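Local coordinates for protein dihydrocoumarin hydrolase, AncDHCH1 (Pseudomonas sp., PDB 6C2C) that probably hydrolyses the lactone dihydrocoumarin at a two-zinc centre, and seems to be an ancestral form related to methyl-parathion hydrolase of the metallo-beta-lactamase superfamily, at residues K198-H203 with H209-V214; D226-H229 with Q234-D237; A258-A263 with K287-V292. All coordinates share one frame; numbering follows the deposited sequence. Where two conformers were deposited one is given.

Contact 1 of 3, residues K198-H203 with H209-V214; sequences KALASH and HTTYVV
K198 and V213 pair through two backbone hydrogen bonds at one end of a beta hairpin of the metallo-beta-lactamase fold, and S202 meets H209 at the other, next to the connecting loop. Strands 198-201 and 210-214 run antiparallel: L200 with T211 is the second hydrogen-bonded pair, while A199 with Y212 and A201 with T210 are non-hydrogen-bonded. Packing is closest at the loop end. S202 N donates a hydrogen bond to H209 O. S202 OG lies between its backbone N and carbonyl carbon (chi1 57°), which sets it 2.8 Å from H209 ND1 and 3.0 Å from T211 OG1, a hydrogen bond in each case. H209 NE2 is hydrogen-bonded to D226 N, so the ring's rotation is probably fixed. On the other face, A199 CB rests 3.9 Å from Y212 CE1 and also touches T210 CG2. T211, side by side with L200, belongs to the tight S202 cluster, but toward K198 the same face is looser: L200 is exposed, its CB 4.0 Å from V213 CG2, and the K198 chain leads off the sheet. At the loop, a water 3.0 Å from H203 NE2 donates to T210 OG1, itself hydrogen-bonded to G208 O.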
loop_
_atom_site.group_PDB
_atom_site.type_symbol
_atom_site.label_atom_id
_atom_site.label_comp_id
_atom_site.label_asym_id
_atom_site.label_seq_id
_atom_site.Cartn_x
_atom_site.Cartn_y
_atom_site.Cartn_z
ATOM N N LYS A 198 7.017 11.551 8.855
ATOM C CA LYS A 198 8.162 11.898 8.017
ATOM C C LYS A 198 8.219 10.973 6.821
ATOM O O LYS A 198 7.758 9.822 6.864
ATOM C CB LYS A 198 9.511 11.755 8.751
ATOM C CG LYS A 198 9.573 12.434 10.113
ATOM C CD LYS A 198 10.923 12.161 10.770
ATOM C CE LYS A 198 10.994 12.986 12.079
ATOM N NZ LYS A 198 11.879 12.364 13.129
ATOM N N ALA A 199 8.709 11.549 5.725
ATOM C CA ALA A 199 9.081 10.789 4.549
ATOM C C ALA A 199 10.499 10.282 4.713
ATOM O O ALA A 199 11.395 11.035 5.135
ATOM C CB ALA A 199 9.050 11.685 3.316
ATOM N N LEU A 200 10.683 9.003 4.439
ATOM C CA LEU A 200 11.963 8.344 4.503
ATOM C C LEU A 200 12.228 7.699 3.111
ATOM O O LEU A 200 11.553 6.839 2.694
ATOM C CB LEU A 200 11.976 7.303 5.615
ATOM C CG LEU A 200 13.246 6.483 5.725
ATOM C CD1 LEU A 200 14.254 7.344 6.465
ATOM C CD2 LEU A 200 13.007 5.208 6.479
ATOM N N ALA A 201 13.236 8.183 2.412
ATOM C CA ALA A 201 13.498 7.618 1.100
ATOM C C ALA A 201 13.781 6.124 1.149
ATOM O O ALA A 201 14.481 5.681 1.989
ATOM C CB ALA A 201 14.664 8.326 0.456
ATOM N N SER A 202 13.161 5.380 0.238
ATOM C CA SER A 202 13.324 3.934 0.132
ATOM C C SER A 202 13.193 3.618 -1.347
ATOM O O SER A 202 12.354 2.820 -1.767
ATOM C CB SER A 202 12.247 3.206 0.934
ATOM O OG SER A 202 10.950 3.596 0.517
ATOM N N HIS A 203 14.047 4.268 -2.127
ATOM C CA HIS A 203 14.061 4.166 -3.556
ATOM C C HIS A 203 14.498 2.835 -4.125
ATOM O O HIS A 203 15.385 2.275 -3.637
ATOM C CB HIS A 203 14.940 5.270 -4.138
ATOM C CG HIS A 203 14.574 6.644 -3.676
ATOM N ND1 HIS A 203 15.370 7.744 -3.857
ATOM C CD2 HIS A 203 13.457 7.093 -3.077
ATOM C CE1 HIS A 203 14.755 8.803 -3.363
ATOM N NE2 HIS A 203 13.588 8.435 -2.893
ATOM N N HIS A 209 10.338 5.807 -4.621
ATOM C CA HIS A 209 9.550 5.074 -3.635
ATOM C C HIS A 209 9.928 5.565 -2.231
ATOM O O HIS A 209 11.113 5.719 -1.903
ATOM C CB HIS A 209 9.784 3.564 -3.785
ATOM C CG HIS A 209 8.916 2.756 -2.844
ATOM N ND1 HIS A 209 9.235 2.620 -1.499
ATOM C CD2 HIS A 209 7.739 2.119 -3.033
ATOM C CE1 HIS A 209 8.271 1.898 -0.912
ATOM N NE2 HIS A 209 7.372 1.579 -1.817
ATOM N N THR A 210 8.897 5.835 -1.398
ATOM C CA THR A 210 9.068 6.501 -0.124
ATOM C C THR A 210 8.301 5.714 0.941
ATOM O O THR A 210 7.154 5.285 0.712
ATOM C CB THR A 210 8.568 7.972 -0.199
ATOM O OG1 THR A 210 9.337 8.653 -1.214
ATOM C CG2 THR A 210 8.761 8.686 1.185
ATOM N N THR A 211 8.963 5.582 2.092
ATOM C CA THR A 211 8.427 5.031 3.325
ATOM C C THR A 211 7.952 6.185 4.188
ATOM O O THR A 211 8.575 7.237 4.220
ATOM C CB THR A 211 9.564 4.293 4.015
ATOM O OG1 THR A 211 9.864 3.123 3.232
ATOM C CG2 THR A 211 9.233 3.911 5.477
ATOM N N TYR A 212 6.860 5.972 4.912
ATOM C CA TYR A 212 6.371 7.049 5.785
ATOM C C TYR A 212 6.442 6.571 7.222
ATOM O O TYR A 212 5.870 5.514 7.581
ATOM C CB TYR A 212 4.952 7.543 5.434
ATOM C CG TYR A 212 4.962 8.151 4.049
ATOM C CD1 TYR A 212 5.481 9.449 3.860
ATOM C CD2 TYR A 212 4.526 7.429 2.954
ATOM C CE1 TYR A 212 5.559 10.027 2.626
ATOM C CE2 TYR A 212 4.593 8.018 1.651
ATOM C CZ TYR A 212 5.165 9.293 1.516
ATOM O OH TYR A 212 5.236 9.935 0.262
ATOM N N VAL A 213 7.096 7.376 8.049
ATOM C CA VAL A 213 7.377 6.996 9.442
ATOM C C VAL A 213 6.440 7.792 10.335
ATOM O O VAL A 213 6.468 9.033 10.322
ATOM C CB VAL A 213 8.827 7.277 9.805
ATOM C CG1 VAL A 213 9.065 6.956 11.286
ATOM C CG2 VAL A 213 9.757 6.555 8.803
ATOM N N VAL A 214 5.549 7.097 11.057
ATOM C CA VAL A 214 4.525 7.727 11.885
ATOM C C VAL A 214 4.885 7.503 13.337
ATOM O O VAL A 214 5.143 6.366 13.716
ATOM C CB VAL A 214 3.154 7.097 11.610
ATOM C CG1 VAL A 214 2.074 7.788 12.437
ATOM C CG2 VAL A 214 2.877 7.165 10.078
HETATM O O HOH W 1 11.808 9.822 -0.873
#

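Contact 2 of 3, residues D226-H229 with Q234-D237; sequences DLIH and QFDD. With ZN (zinc ion), chain D; ZN (zinc ion), chain C.
The backbone at I228 and H229 approaches Q234 without strand pairing, the nearest CA atoms being those of I228 and Q234, 6.8 Å apart, and the one direct hydrogen bond runs from H229 N to the side chain of Q234. This is the loop after strand 219-223 of the metallo-beta-lactamase fold, which carries the bridging aspartate of the two-zinc site, folded against the end of the short helix 231-234. Q234 OE1 accepts from H229 N at 2.8 Å, the N-H pointing at it at 162° in the carbonyl plane of the amide. The same oxygen also accepts from V230 N, so two successive backbone N-H groups are held by one buried side chain. The other end of the amide reaches the H229 ring through water 2: Q234 NE2 donates to this water, which lies in the ring plane 2.7 Å from H229 ND1.

The side chains of I228 and Q234 run alongside one another head to tail, I228 CG1 3.4 Å from Q234 OE1. CG1 is anti to the backbone N (chi1 -178°), and the turn at chi2 brings CD1 over the middle of the F235 face in a CH-pi contact, 3.8 Å from the centroid. F259 packs on I228 as well.

At the start of the loop D226 OD2 bridges both metals, as does water 3; H119, H121 and H205 supply the remaining protein ligands of one site, D123, H124 and H273 those of the other. D226 OD2 lies 2.1 Å from one zinc ion and 2.2 Å from its neighbour, which also holds water 4.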
loop_
_atom_site.group_PDB
_atom_site.type_symbol
_atom_site.label_atom_id
_atom_site.label_comp_id
_atom_site.label_asym_id
_atom_site.label_seq_id
_atom_site.Cartn_x
_atom_site.Cartn_y
_atom_site.Cartn_z
ATOM N N ASP A 226 5.544 -0.557 -1.050
ATOM C CA ASP A 226 5.802 -1.805 -1.728
ATOM C C ASP A 226 7.233 -2.416 -1.580
ATOM O O ASP A 226 7.800 -2.903 -2.512
ATOM C CB ASP A 226 5.458 -1.659 -3.204
ATOM C CG ASP A 226 3.962 -1.663 -3.490
ATOM O OD1 ASP A 226 3.189 -1.557 -2.637
ATOM O OD2 ASP A 226 3.672 -1.721 -4.625
ATOM N N LEU A 227 7.794 -2.256 -0.406
ATOM C CA LEU A 227 9.044 -2.977 -0.129
ATOM C C LEU A 227 8.835 -4.488 -0.094
ATOM O O LEU A 227 9.816 -5.222 -0.067
ATOM C CB LEU A 227 9.672 -2.521 1.186
ATOM C CG LEU A 227 10.179 -1.090 1.308
ATOM C CD1 LEU A 227 11.092 -0.854 2.518
ATOM C CD2 LEU A 227 10.809 -0.528 0.017
ATOM N N ILE A 228 7.590 -4.986 -0.076
ATOM C CA ILE A 228 7.351 -6.426 -0.129
ATOM C C ILE A 228 6.081 -6.669 -0.939
ATOM O O ILE A 228 5.160 -5.849 -0.929
ATOM C CB ILE A 228 7.284 -7.014 1.293
ATOM C CG1 ILE A 228 7.069 -8.548 1.299
ATOM C CG2 ILE A 228 6.176 -6.351 2.057
ATOM C CD1 ILE A 228 7.750 -9.274 2.505
ATOM N N HIS A 229 6.046 -7.788 -1.703
ATOM C CA HIS A 229 4.847 -8.184 -2.405
ATOM C C HIS A 229 4.329 -9.548 -2.020
ATOM O O HIS A 229 3.122 -9.787 -2.153
ATOM C CB HIS A 229 5.032 -8.211 -3.934
ATOM C CG HIS A 229 5.188 -6.848 -4.526
ATOM N ND1 HIS A 229 6.361 -6.123 -4.393
ATOM C CD2 HIS A 229 4.320 -6.069 -5.216
ATOM C CE1 HIS A 229 6.205 -4.962 -5.001
ATOM N NE2 HIS A 229 4.995 -4.911 -5.536
ATOM N N GLN A 234 9.217 -13.563 0.531
ATOM C CA GLN A 234 10.191 -12.510 0.741
ATOM C C GLN A 234 10.558 -12.249 2.197
ATOM O O GLN A 234 11.549 -11.562 2.434
ATOM C CB GLN A 234 9.696 -11.215 0.072
ATOM C CG GLN A 234 9.725 -11.326 -1.437
ATOM C CD GLN A 234 9.127 -10.108 -2.048
ATOM O OE1 GLN A 234 8.006 -9.763 -1.711
ATOM N NE2 GLN A 234 9.905 -9.375 -2.844
ATOM N N PHE A 235 9.835 -12.806 3.186
ATOM C CA PHE A 235 10.332 -12.713 4.545
ATOM C C PHE A 235 11.434 -13.747 4.792
ATOM O O PHE A 235 12.457 -13.415 5.397
ATOM C CB PHE A 235 9.174 -12.917 5.551
ATOM C CG PHE A 235 8.292 -11.700 5.750
ATOM C CD1 PHE A 235 8.825 -10.507 6.181
ATOM C CD2 PHE A 235 6.901 -11.807 5.604
ATOM C CE1 PHE A 235 7.981 -9.374 6.414
ATOM C CE2 PHE A 235 6.057 -10.632 5.835
ATOM C CZ PHE A 235 6.618 -9.468 6.244
ATOM N N ASP A 236 11.250 -14.977 4.281
ATOM C CA ASP A 236 12.298 -15.987 4.438
ATOM C C ASP A 236 13.526 -15.610 3.614
ATOM O O ASP A 236 14.670 -15.891 4.011
ATOM C CB ASP A 236 11.799 -17.344 3.989
ATOM C CG ASP A 236 10.818 -18.012 4.982
ATOM O OD1 ASP A 236 10.841 -17.662 6.182
ATOM O OD2 ASP A 236 10.084 -18.937 4.528
ATOM N N ASP A 237 13.293 -15.028 2.438
ATOM C CA ASP A 237 14.376 -14.681 1.514
ATOM C C ASP A 237 14.154 -13.294 0.934
ATOM O O ASP A 237 13.545 -13.129 -0.144
ATOM C CB ASP A 237 14.480 -15.731 0.414
ATOM C CG ASP A 237 15.682 -15.492 -0.473
ATOM O OD1 ASP A 237 16.400 -14.483 -0.261
ATOM O OD2 ASP A 237 15.862 -16.322 -1.417
HETATM ZN ZN ZN D . 4.068 -0.954 -6.635
HETATM ZN ZN ZN C . 1.586 -1.718 -5.126
HETATM O O HOH W 2 8.839 -6.662 -3.447
HETATM O O HOH W 3 2.223 -1.290 -6.821
HETATM O O HOH W 4 4.267 -2.995 -7.511
#

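Contact 3 of 3, residues A258-A263 with K287-V292; sequences AFADAA and KGYRFV
Y289 projects from strand 288-292 onto helix 258-263, and it alone makes the strand's side of the contact. From CB, with CG anti to the carbonyl carbon (chi1 -64°), the side chain heads for the helix. CG already lies below F259 CB, which stands over the centre of the ring, 3.6 Å from the centroid and almost on its normal, a CH-pi contact. Of the two ring flanks, CD2 turns to the phenylalanine, 3.7 Å from F259 CD2, and CE2 stays under the same CB. On the other flank CE1 runs beside the carbonyl of F259 and meets A263 CB at 4.0 Å; that methyl comes in at the ring edge, near its plane. CZ passes close to A260 N. At the tip, Y289 OH lies 3.5 Å from A260 CA and touches the A260 methyl.

Helix 248-265 here packs across the last strand of the second beta-sheet of the metallo-beta-lactamase alpha-beta/beta-alpha sandwich, the short segments at 60° to each other. No hydrogen bond joins the two segments; the contact is van der Waals packing and the aromatic pair. The two rings are set offset edge-to-face: the edge of F259 is directed to the face of Y289, with centroids 5.5 Å apart and planes at 65°. Beyond Y289 the phenyl of F259 goes on into the interior, meeting F235 and I228, while I282 of the neighbouring strand touches both aromatic residues. Y289 is further tied through its backbone, which hydrogen-bonds to F235.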
loop_
_atom_site.group_PDB
_atom_site.type_symbol
_atom_site.label_atom_id
_atom_site.label_comp_id
_atom_site.label_asym_id
_atom_site.label_seq_id
_atom_site.Cartn_x
_atom_site.Cartn_y
_atom_site.Cartn_z
ATOM N N ALA A 258 15.080 -2.146 5.609
ATOM C CA ALA A 258 13.854 -1.919 6.381
ATOM C C ALA A 258 13.566 -3.077 7.329
ATOM O O ALA A 258 13.153 -2.852 8.465
ATOM C CB ALA A 258 12.667 -1.730 5.412
ATOM N N PHE A 259 13.735 -4.313 6.861
ATOM C CA PHE A 259 13.501 -5.469 7.742
ATOM C C PHE A 259 14.514 -5.496 8.872
ATOM O O PHE A 259 14.154 -5.701 10.040
ATOM C CB PHE A 259 13.569 -6.789 6.953
ATOM C CG PHE A 259 12.394 -7.028 5.993
ATOM C CD1 PHE A 259 11.359 -6.088 5.909
ATOM C CD2 PHE A 259 12.376 -8.146 5.144
ATOM C CE1 PHE A 259 10.252 -6.276 5.034
ATOM C CE2 PHE A 259 11.284 -8.348 4.271
ATOM C CZ PHE A 259 10.233 -7.382 4.240
ATOM N N ALA A 260 15.785 -5.270 8.555
ATOM C CA ALA A 260 16.782 -5.242 9.615
ATOM C C ALA A 260 16.496 -4.127 10.618
ATOM O O ALA A 260 16.547 -4.350 11.842
ATOM C CB ALA A 260 18.172 -5.066 9.018
ATOM N N ASP A 261 16.106 -2.943 10.144
ATOM C CA ASP A 261 15.848 -1.846 11.072
ATOM C C ASP A 261 14.621 -2.138 11.941
ATOM O O ASP A 261 14.609 -1.805 13.126
ATOM C CB ASP A 261 15.681 -0.525 10.302
ATOM C CG ASP A 261 16.998 -0.011 9.653
ATOM O OD1 ASP A 261 18.106 -0.497 9.985
ATOM O OD2 ASP A 261 16.910 0.904 8.799
ATOM N N ALA A 262 13.573 -2.737 11.357
ATOM C CA ALA A 262 12.365 -3.032 12.143
ATOM C C ALA A 262 12.619 -4.133 13.148
ATOM O O ALA A 262 12.030 -4.125 14.243
ATOM C CB ALA A 262 11.205 -3.427 11.219
ATOM N N ALA A 263 13.434 -5.130 12.772
ATOM C CA ALA A 263 13.786 -6.174 13.742
ATOM C C ALA A 263 14.575 -5.577 14.897
ATOM O O ALA A 263 14.303 -5.865 16.075
ATOM C CB ALA A 263 14.592 -7.284 13.062
ATOM N N LYS A 287 18.416 -16.662 8.546
ATOM C CA LYS A 287 18.871 -15.817 7.454
ATOM C C LYS A 287 17.792 -14.854 6.984
ATOM O O LYS A 287 18.097 -13.950 6.207
ATOM C CB LYS A 287 19.365 -16.692 6.293
ATOM C CG LYS A 287 20.545 -17.599 6.682
ATOM C CD LYS A 287 20.944 -18.588 5.577
ATOM C CE LYS A 287 22.273 -18.217 4.910
ATOM N NZ LYS A 287 22.236 -18.437 3.427
ATOM N N GLY A 288 16.559 -15.003 7.486
ATOM C CA GLY A 288 15.431 -14.205 7.051
ATOM C C GLY A 288 14.725 -13.549 8.228
ATOM O O GLY A 288 15.344 -13.188 9.230
ATOM N N TYR A 289 13.406 -13.394 8.076
ATOM C CA TYR A 289 12.566 -12.635 9.008
ATOM C C TYR A 289 11.237 -13.344 9.196
ATOM O O TYR A 289 10.765 -14.086 8.338
ATOM C CB TYR A 289 12.333 -11.175 8.501
ATOM C CG TYR A 289 13.640 -10.420 8.466
ATOM C CD1 TYR A 289 14.127 -9.799 9.604
ATOM C CD2 TYR A 289 14.431 -10.417 7.301
ATOM C CE1 TYR A 289 15.385 -9.141 9.605
ATOM C CE2 TYR A 289 15.680 -9.758 7.282
ATOM C CZ TYR A 289 16.165 -9.152 8.426
ATOM O OH TYR A 289 17.397 -8.501 8.412
ATOM N N ARG A 290 10.623 -13.051 10.319
ATOM C CA ARG A 290 9.326 -13.566 10.658
ATOM C C ARG A 290 8.387 -12.378 10.896
ATOM O O ARG A 290 8.755 -11.516 11.601
ATOM C CB ARG A 290 9.416 -14.417 11.918
ATOM C CG ARG A 290 8.124 -14.933 12.474
ATOM C CD ARG A 290 8.276 -16.126 13.412
ATOM N NE ARG A 290 7.320 -16.078 14.509
ATOM C CZ ARG A 290 7.298 -16.918 15.539
ATOM N NH1 ARG A 290 6.417 -16.765 16.509
ATOM N NH2 ARG A 290 8.187 -17.882 15.601
ATOM N N PHE A 291 7.215 -12.365 10.266
ATOM C CA PHE A 291 6.214 -11.323 10.508
ATOM C C PHE A 291 5.301 -11.757 11.652
ATOM O O PHE A 291 4.878 -12.921 11.716
ATOM C CB PHE A 291 5.424 -11.079 9.231
ATOM C CG PHE A 291 4.434 -9.973 9.319
ATOM C CD1 PHE A 291 4.814 -8.653 9.453
ATOM C CD2 PHE A 291 3.094 -10.279 9.198
ATOM C CE1 PHE A 291 3.811 -7.634 9.493
ATOM C CE2 PHE A 291 2.110 -9.293 9.230
ATOM C CZ PHE A 291 2.481 -7.957 9.350
ATOM N N VAL A 292 5.026 -10.825 12.549
ATOM C CA VAL A 292 4.153 -11.060 13.699
ATOM C C VAL A 292 2.984 -10.078 13.604
ATOM O O VAL A 292 3.106 -8.917 13.996
ATOM C CB VAL A 292 4.924 -10.859 15.012
ATOM C CG1 VAL A 292 4.038 -11.141 16.215
ATOM C CG2 VAL A 292 6.230 -11.736 15.019
#

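Going from the N terminus, contact 1 comes first and closes the short loop between strands 197-201 and 210-216. The chain returns along strand 219-223 and enters the loop of contact 2, which closes around the helix 231-234. Contact 3 is the longest closure, bringing helix 248-265 to the edge strand 288-293 after two intervening strands. The three follow in series, none nested or crossed. Spatially they join up: H209 of contact 1 reaches D226 and L227 of contact 2, whose L227, I228 and F235 in turn touch A258, F259, Y289 and F291 of contact 3. Contacts 1 and 3 do not touch, though both reach the same sheet, with the zinc-bearing loop linking them.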